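Local coordinates for protein Xaa-Pro dipeptidase (Mycobacterium tuberculosis, PDB 5E2C) that probably acts as a metal-dependent exopeptidase of the Xaa-Pro dipeptidase family, represented here by its N-terminal domain, which precedes the catalytic domain, at residues Leu17-Ile22 against Ala88-Leu93; Gly36-Leu41 against Ala53-Tyr58. One frame throughout, in Å; residues are numbered along the deposited sequence.

Both contacts belong to one mixed beta sheet in the creatinase/prolidase-type N-terminal domain. Contact 1 pairs the parallel strands 19-22 and 92-95. Contact 2 lies at one end of the antiparallel hairpin of strands 40-44 and 51-54. Their centres are about 20 Å apart, on opposite sides of the chain's centre. Strands 19-22 and 40-44 are neighbours in the sheet and join the two contacts. There Ile22 N lies 2.7 Å from Leu41 O, a probable hydrogen bond, and Leu21 CD1 packs 4.2 Å from Ala40 CB. Helix 77-87 packs on both contacts, with Leu81 touching Leu21, Ala40 and Ala53. The metallopeptidase family's catalytic domain is not part of this construct.

Contact 1 (Leu17-Ile22 against Ala88-Leu93)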
ATOM      1  N   LEU A  17       2.791 -18.672 -11.489  1.00 16.85           N
ATOM      2  CA  LEU A  17       1.715 -18.541 -10.506  1.00 14.93           C
ATOM      3  C   LEU A  17       0.548 -19.475 -10.818  1.00 13.78           C
ATOM      4  O   LEU A  17       0.331 -19.841 -11.971  1.00 15.65           O
ATOM      5  CB  LEU A  17       1.183 -17.096 -10.486  1.00 14.77           C
ATOM      6  CG  LEU A  17       2.205 -15.972 -10.327  1.00 16.02           C
ATOM      7  CD1 LEU A  17       1.566 -14.625 -10.662  1.00 16.53           C
ATOM      8  CD2 LEU A  17       2.761 -15.995  -8.921  1.00 17.02           C
ATOM      9  N   ASP A  18      -0.228 -19.817  -9.792  1.00 12.44           N
ATOM     10  CA  ASP A  18      -1.424 -20.643  -9.944  1.00 14.01           C
ATOM     11  C   ASP A  18      -2.702 -19.816  -9.978  1.00 13.59           C
ATOM     12  O   ASP A  18      -3.741 -20.289 -10.454  1.00 12.53           O
ATOM     13  CB  ASP A  18      -1.483 -21.663  -8.819  1.00 17.16           C
ATOM     14  CG  ASP A  18      -0.215 -22.480  -8.743  1.00 20.14           C
ATOM     15  OD1 ASP A  18       0.067 -23.192  -9.724  1.00 21.83           O
ATOM     16  OD2 ASP A  18       0.525 -22.382  -7.745  1.00 21.86           O
ATOM     17  N   ALA A  19      -2.615 -18.583  -9.481  1.00 11.35           N
ATOM     18  CA  ALA A  19      -3.746 -17.634  -9.500  1.00 10.24           C
ATOM     19  C   ALA A  19      -3.206 -16.238  -9.235  1.00 11.14           C
ATOM     20  O   ALA A  19      -2.042 -16.060  -8.846  1.00 10.02           O
ATOM     21  CB  ALA A  19      -4.802 -18.007  -8.466  1.00  9.86           C
HETATM   22  N   MSE A  20      -4.057 -15.251  -9.483  1.00 11.16           N
HETATM   23  CA  MSE A  20      -3.734 -13.875  -9.222  1.00 11.93           C
HETATM   24  C   MSE A  20      -4.921 -13.178  -8.623  1.00  9.62           C
HETATM   25  O   MSE A  20      -6.068 -13.334  -9.084  1.00  8.84           O
HETATM   26  CB  MSE A  20      -3.387 -13.207 -10.534  1.00 14.62           C
HETATM   27  CG  MSE A  20      -3.154 -11.752 -10.250  1.00 20.37           C
HETATM   28 SE   MSE A  20      -1.839 -11.096 -11.486  1.00 29.62          SE
HETATM   29  CE  MSE A  20      -1.609  -9.326 -10.641  1.00 24.32           C
ATOM     30  N   LEU A  21      -4.633 -12.397  -7.597  1.00  8.86           N
ATOM     31  CA  LEU A  21      -5.590 -11.472  -7.001  1.00  8.62           C
ATOM     32  C   LEU A  21      -5.380 -10.106  -7.631  1.00  8.41           C
ATOM     33  O   LEU A  21      -4.281  -9.535  -7.573  1.00  7.18           O
ATOM     34  CB  LEU A  21      -5.352 -11.358  -5.499  1.00  9.03           C
ATOM     35  CG  LEU A  21      -6.224 -10.332  -4.773  1.00  9.19           C
ATOM     36  CD1 LEU A  21      -7.700 -10.710  -4.895  1.00  9.12           C
ATOM     37  CD2 LEU A  21      -5.782 -10.255  -3.319  1.00 10.07           C
ATOM     38  N   ILE A  22      -6.421  -9.586  -8.255  1.00  7.71           N
ATOM     39  CA  ILE A  22      -6.375  -8.246  -8.834  1.00  8.02           C
ATOM     40  C   ILE A  22      -7.094  -7.257  -7.906  1.00  8.53           C
ATOM     41  O   ILE A  22      -8.278  -7.430  -7.584  1.00  8.51           O
ATOM     42  CB  ILE A  22      -6.991  -8.231 -10.240  1.00  9.04           C
ATOM     43  CG1 ILE A  22      -6.256  -9.239 -11.132  1.00 10.37           C
ATOM     44  CG2 ILE A  22      -6.899  -6.843 -10.867  1.00  9.27           C
ATOM     45  CD1 ILE A  22      -6.962 -10.540 -11.245  1.00 12.02           C
ATOM     46  N   ALA A  88      -9.005 -23.216  -2.391  1.00 18.29           N
ATOM     47  CA  ALA A  88      -8.876 -23.851  -3.709  1.00 19.22           C
ATOM     48  C   ALA A  88      -7.500 -24.499  -3.973  1.00 18.89           C
ATOM     49  O   ALA A  88      -7.244 -24.933  -5.081  1.00 23.85           O
ATOM     50  CB  ALA A  88      -9.180 -22.831  -4.801  1.00 19.49           C
ATOM     51  N   GLY A  89      -6.612 -24.536  -2.983  1.00 17.02           N
ATOM     52  CA  GLY A  89      -5.310 -25.196  -3.125  1.00 17.79           C
ATOM     53  C   GLY A  89      -4.290 -24.484  -3.998  1.00 17.04           C
ATOM     54  O   GLY A  89      -3.353 -25.090  -4.498  1.00 19.31           O
ATOM     55  N   VAL A  90      -4.441 -23.177  -4.143  1.00 16.40           N
ATOM     56  CA  VAL A  90      -3.519 -22.375  -4.939  1.00 15.22           C
ATOM     57  C   VAL A  90      -2.145 -22.339  -4.272  1.00 14.89           C
ATOM     58  O   VAL A  90      -2.035 -21.933  -3.139  1.00 17.88           O
ATOM     59  CB  VAL A  90      -4.116 -20.952  -5.099  1.00 13.96           C
ATOM     60  CG1 VAL A  90      -3.097 -19.958  -5.628  1.00 14.79           C
ATOM     61  CG2 VAL A  90      -5.308 -21.024  -6.022  1.00 14.97           C
ATOM     62  N   GLY A  91      -1.100 -22.775  -4.972  1.00 18.34           N
ATOM     63  CA  GLY A  91       0.254 -22.787  -4.401  1.00 18.33           C
ATOM     64  C   GLY A  91       0.899 -21.415  -4.332  1.00 17.86           C
ATOM     65  O   GLY A  91       1.441 -21.018  -3.297  1.00 16.83           O
ATOM     66  N   LYS A  92       0.849 -20.706  -5.456  1.00 15.95           N
ATOM     67  CA  LYS A  92       1.397 -19.368  -5.557  1.00 14.91           C
ATOM     68  C   LYS A  92       0.319 -18.399  -6.052  1.00 12.81           C
ATOM     69  O   LYS A  92      -0.218 -18.552  -7.156  1.00 12.47           O
ATOM     70  CB  LYS A  92       2.618 -19.364  -6.462  1.00 17.21           C
ATOM     71  CG  LYS A  92       3.751 -20.222  -5.907  1.00 20.82           C
ATOM     72  CD  LYS A  92       5.028 -19.991  -6.685  1.00 26.09           C
ATOM     73  CE  LYS A  92       6.190 -20.763  -6.067  1.00 31.61           C
ATOM     74  NZ  LYS A  92       7.412 -20.616  -6.907  1.00 33.95           N
ATOM     75  N   LEU A  93       0.013 -17.412  -5.215  1.00 11.61           N
ATOM     76  CA  LEU A  93      -1.040 -16.417  -5.494  1.00 10.12           C
ATOM     77  C   LEU A  93      -0.360 -15.074  -5.730  1.00  9.75           C
ATOM     78  O   LEU A  93       0.271 -14.518  -4.819  1.00 10.42           O
ATOM     79  CB  LEU A  93      -1.974 -16.295  -4.289  1.00 10.69           C
ATOM     80  CG  LEU A  93      -3.076 -15.224  -4.417  1.00 11.19           C
ATOM     81  CD1 LEU A  93      -3.960 -15.499  -5.608  1.00 11.10           C
ATOM     82  CD2 LEU A  93      -3.904 -15.140  -3.150  1.00 13.15           C
TER
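Ala19 CB packs against two side chains of Ala88-Leu93, Val90 and Leu93. Val90 CG1 touches it at 3.8 Å and Leu93 CD1 at 3.9 Å. Leu93 CG is anti to the backbone N (chi1 177°), and its CD1 branch reaches across to the neighbouring strand. The same methyl lies 3.7 Å from Leu21 N and more loosely against Leu21 CB. Helix 77-87 covers this apolar face: Leu81 meets Leu21, Ala82 meets Leu93, and Ala85 meets both Val90 and Leu93.

Ala19 and Leu93 form a parallel bridge, with both side chains on this face. It joins strand 19-22 to strand 92-95 within the alpha/beta fold of the domain. Leu93 CA also makes a CA-H...O contact with Ala19 O. Helix 77-87 ends in a Schellman motif with Gly89 at C-prime, and the chain then turns through Val90 and Gly91 into the second strand.

Toward the edge the bonding becomes polar. Lys92 O accepts from Asp18 N at 2.9 Å and more weakly from Ala19 N at 3.3 Å. In return, Lys92 N donates to Asp18 OD2 at 2.9 Å, meeting the anti lone pair of that oxygen. Asp18 thus binds Lys92 through both its backbone and its side chain. Beside this exchange, the Leu17 and Lys92 side chains cross at about a right angle, with Leu17 CD2 nearest Lys92 CB, while the extended lysine chain leads away from Leu17-Ile22.

Contact 2 (Gly36-Leu41 against Ala53-Tyr58); sequences GSNGAL and ATDGRY
Ala40 and Ala53 form an antiparallel hydrogen-bonded pair, with Ala40 N to Ala53 O and Ala53 N to Ala40 O both at 2.9 Å. Further along, side chains carry the contact. Thr54 OG1 donates to Asn38 O at 2.6 Å, tilted 23° from the carbonyl plane. With its CG turned away from the backbone N (chi1 -174°), Asn38 directs its amide at Asp55. There Asn38 ND2 donates to the anti lone pair of Asp55 OD2 at 2.9 Å, with amide and carboxylate nearly coplanar.

Arg57 grips the same carboxylate side-on, with NE on OD1 and NH2 on OD2. Arg57 N also bonds OD1, closing an Asx turn. The Tyr58 ring is held between Gly36 CA, a CH-pi contact over one face, and Arg57 CB over the other. Its OH shares a 2.7 Å hydrogen bond with Ser37 OG. A water links Ser37 OG to Arg57 NH2.

Each Asp55 oxygen therefore accepts two hydrogen bonds, which fix the rotation of the carboxylate. The nearby guanidinium would probably favour its ionised form.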
ATOM      1  N   GLY A  36     -17.407  -0.514 -10.020  1.00 12.83           N
ATOM      2  CA  GLY A  36     -17.613  -0.051  -8.652  1.00 13.89           C
ATOM      3  C   GLY A  36     -16.318   0.351  -7.968  1.00 13.91           C
ATOM      4  O   GLY A  36     -15.233  -0.144  -8.302  1.00 16.07           O
ATOM      5  N   SER A  37     -16.442   1.242  -6.991  1.00 13.85           N
ATOM      6  CA  SER A  37     -15.292   1.838  -6.325  1.00 14.75           C
ATOM      7  C   SER A  37     -14.629   0.904  -5.322  1.00 13.79           C
ATOM      8  O   SER A  37     -13.590   1.238  -4.766  1.00 16.06           O
ATOM      9  CB  SER A  37     -15.719   3.104  -5.588  1.00 18.20           C
ATOM     10  OG  SER A  37     -16.427   2.752  -4.425  1.00 20.00           O
ATOM     11  N   ASN A  38     -15.258  -0.223  -5.027  1.00 13.80           N
ATOM     12  CA  ASN A  38     -14.617  -1.257  -4.240  1.00 13.99           C
ATOM     13  C   ASN A  38     -14.837  -2.613  -4.888  1.00 13.61           C
ATOM     14  O   ASN A  38     -15.962  -3.006  -5.172  1.00 13.52           O
ATOM     15  CB  ASN A  38     -15.161  -1.281  -2.819  1.00 16.21           C
ATOM     16  CG  ASN A  38     -14.408  -2.258  -1.931  1.00 18.16           C
ATOM     17  OD1 ASN A  38     -13.170  -2.353  -1.978  1.00 24.83           O
ATOM     18  ND2 ASN A  38     -15.144  -3.005  -1.152  1.00 19.18           N
ATOM     19  N   GLY A  39     -13.754  -3.333  -5.119  1.00 11.33           N
ATOM     20  CA  GLY A  39     -13.853  -4.587  -5.827  1.00 10.64           C
ATOM     21  C   GLY A  39     -12.507  -5.251  -5.947  1.00 10.19           C
ATOM     22  O   GLY A  39     -11.473  -4.585  -5.931  1.00 10.72           O
ATOM     23  N   ALA A  40     -12.528  -6.572  -6.065  1.00  9.20           N
ATOM     24  CA  ALA A  40     -11.324  -7.337  -6.306  1.00  8.67           C
ATOM     25  C   ALA A  40     -11.722  -8.558  -7.119  1.00  8.16           C
ATOM     26  O   ALA A  40     -12.881  -8.961  -7.143  1.00  8.56           O
ATOM     27  CB  ALA A  40     -10.667  -7.739  -4.992  1.00  8.82           C
ATOM     28  N   LEU A  41     -10.752  -9.131  -7.806  1.00  7.99           N
ATOM     29  CA  LEU A  41     -11.014 -10.217  -8.733  1.00  8.60           C
ATOM     30  C   LEU A  41      -9.952 -11.293  -8.529  1.00  8.64           C
ATOM     31  O   LEU A  41      -8.764 -10.975  -8.388  1.00  8.88           O
ATOM     32  CB  LEU A  41     -10.959  -9.690 -10.169  1.00  9.29           C
ATOM     33  CG  LEU A  41     -11.323 -10.673 -11.268  1.00  9.28           C
ATOM     34  CD1 LEU A  41     -12.818 -10.952 -11.206  1.00 10.35           C
ATOM     35  CD2 LEU A  41     -10.926 -10.109 -12.616  1.00  9.77           C
ATOM     36  N   ALA A  53     -15.352 -10.064  -6.106  1.00 10.42           N
ATOM     37  CA  ALA A  53     -15.855  -9.696  -4.794  1.00  9.45           C
ATOM     38  C   ALA A  53     -16.042  -8.190  -4.715  1.00  9.72           C
ATOM     39  O   ALA A  53     -15.184  -7.402  -5.157  1.00 10.06           O
ATOM     40  CB  ALA A  53     -14.924 -10.168  -3.689  1.00  9.92           C
ATOM     41  N   THR A  54     -17.178  -7.798  -4.158  1.00  9.44           N
ATOM     42  CA  THR A  54     -17.463  -6.397  -3.877  1.00 10.46           C
ATOM     43  C   THR A  54     -18.314  -6.313  -2.626  1.00 12.24           C
ATOM     44  O   THR A  54     -18.596  -7.321  -2.005  1.00 12.25           O
ATOM     45  CB  THR A  54     -18.128  -5.699  -5.084  1.00 11.51           C
ATOM     46  OG1 THR A  54     -18.233  -4.296  -4.817  1.00 12.35           O
ATOM     47  CG2 THR A  54     -19.502  -6.264  -5.362  1.00 11.60           C
ATOM     48  N   ASP A  55     -18.684  -5.117  -2.214  1.00 15.03           N
ATOM     49  CA  ASP A  55     -19.528  -4.988  -1.028  1.00 16.36           C
ATOM     50  C   ASP A  55     -20.993  -4.752  -1.416  1.00 15.93           C
ATOM     51  O   ASP A  55     -21.326  -4.623  -2.595  1.00 14.61           O
ATOM     52  CB  ASP A  55     -18.972  -3.920  -0.087  1.00 20.19           C
ATOM     53  CG  ASP A  55     -18.941  -2.539  -0.711  1.00 20.21           C
ATOM     54  OD1 ASP A  55     -20.013  -1.964  -0.876  1.00 20.42           O
ATOM     55  OD2 ASP A  55     -17.839  -2.007  -0.986  1.00 23.69           O
ATOM     56  N   GLY A  56     -21.863  -4.732  -0.419  1.00 15.34           N
ATOM     57  CA  GLY A  56     -23.314  -4.670  -0.640  1.00 16.19           C
ATOM     58  C   GLY A  56     -23.828  -3.471  -1.436  1.00 16.02           C
ATOM     59  O   GLY A  56     -24.885  -3.555  -2.055  1.00 17.10           O
ATOM     60  N   ARG A  57     -23.077  -2.373  -1.439  1.00 16.61           N
ATOM     61  CA  ARG A  57     -23.458  -1.164  -2.192  1.00 16.40           C
ATOM     62  C   ARG A  57     -23.569  -1.499  -3.688  1.00 15.77           C
ATOM     63  O   ARG A  57     -24.332  -0.877  -4.423  1.00 15.32           O
ATOM     64  CB  ARG A  57     -22.425  -0.043  -2.001  1.00 17.96           C
ATOM     65  CG  ARG A  57     -22.249   0.492  -0.570  1.00 18.67           C
ATOM     66  CD  ARG A  57     -21.073   1.475  -0.469  1.00 19.55           C
ATOM     67  NE  ARG A  57     -19.778   0.863  -0.733  1.00 19.14           N
ATOM     68  CZ  ARG A  57     -18.627   1.520  -0.869  1.00 19.04           C
ATOM     69  NH1 ARG A  57     -18.569   2.840  -0.782  1.00 21.64           N
ATOM     70  NH2 ARG A  57     -17.506   0.843  -1.105  1.00 18.96           N
ATOM     71  N   TYR A  58     -22.823  -2.512  -4.119  1.00 14.54           N
ATOM     72  CA  TYR A  58     -22.640  -2.811  -5.532  1.00 14.50           C
ATOM     73  C   TYR A  58     -23.221  -4.140  -6.003  1.00 13.78           C
ATOM     74  O   TYR A  58     -22.887  -4.611  -7.107  1.00 14.05           O
ATOM     75  CB  TYR A  58     -21.147  -2.786  -5.830  1.00 14.74           C
ATOM     76  CG  TYR A  58     -20.558  -1.410  -5.677  1.00 13.21           C
ATOM     77  CD1 TYR A  58     -20.970  -0.370  -6.497  1.00 14.15           C
ATOM     78  CD2 TYR A  58     -19.609  -1.139  -4.700  1.00 14.52           C
ATOM     79  CE1 TYR A  58     -20.430   0.884  -6.369  1.00 14.87           C
ATOM     80  CE2 TYR A  58     -19.076   0.127  -4.552  1.00 15.46           C
ATOM     81  CZ  TYR A  58     -19.503   1.135  -5.387  1.00 14.67           C
ATOM     82  OH  TYR A  58     -18.966   2.383  -5.251  1.00 20.36           O
TER
HETATM   83  O   HOH W   1     -15.007   2.357  -1.612  1.00 35.15           O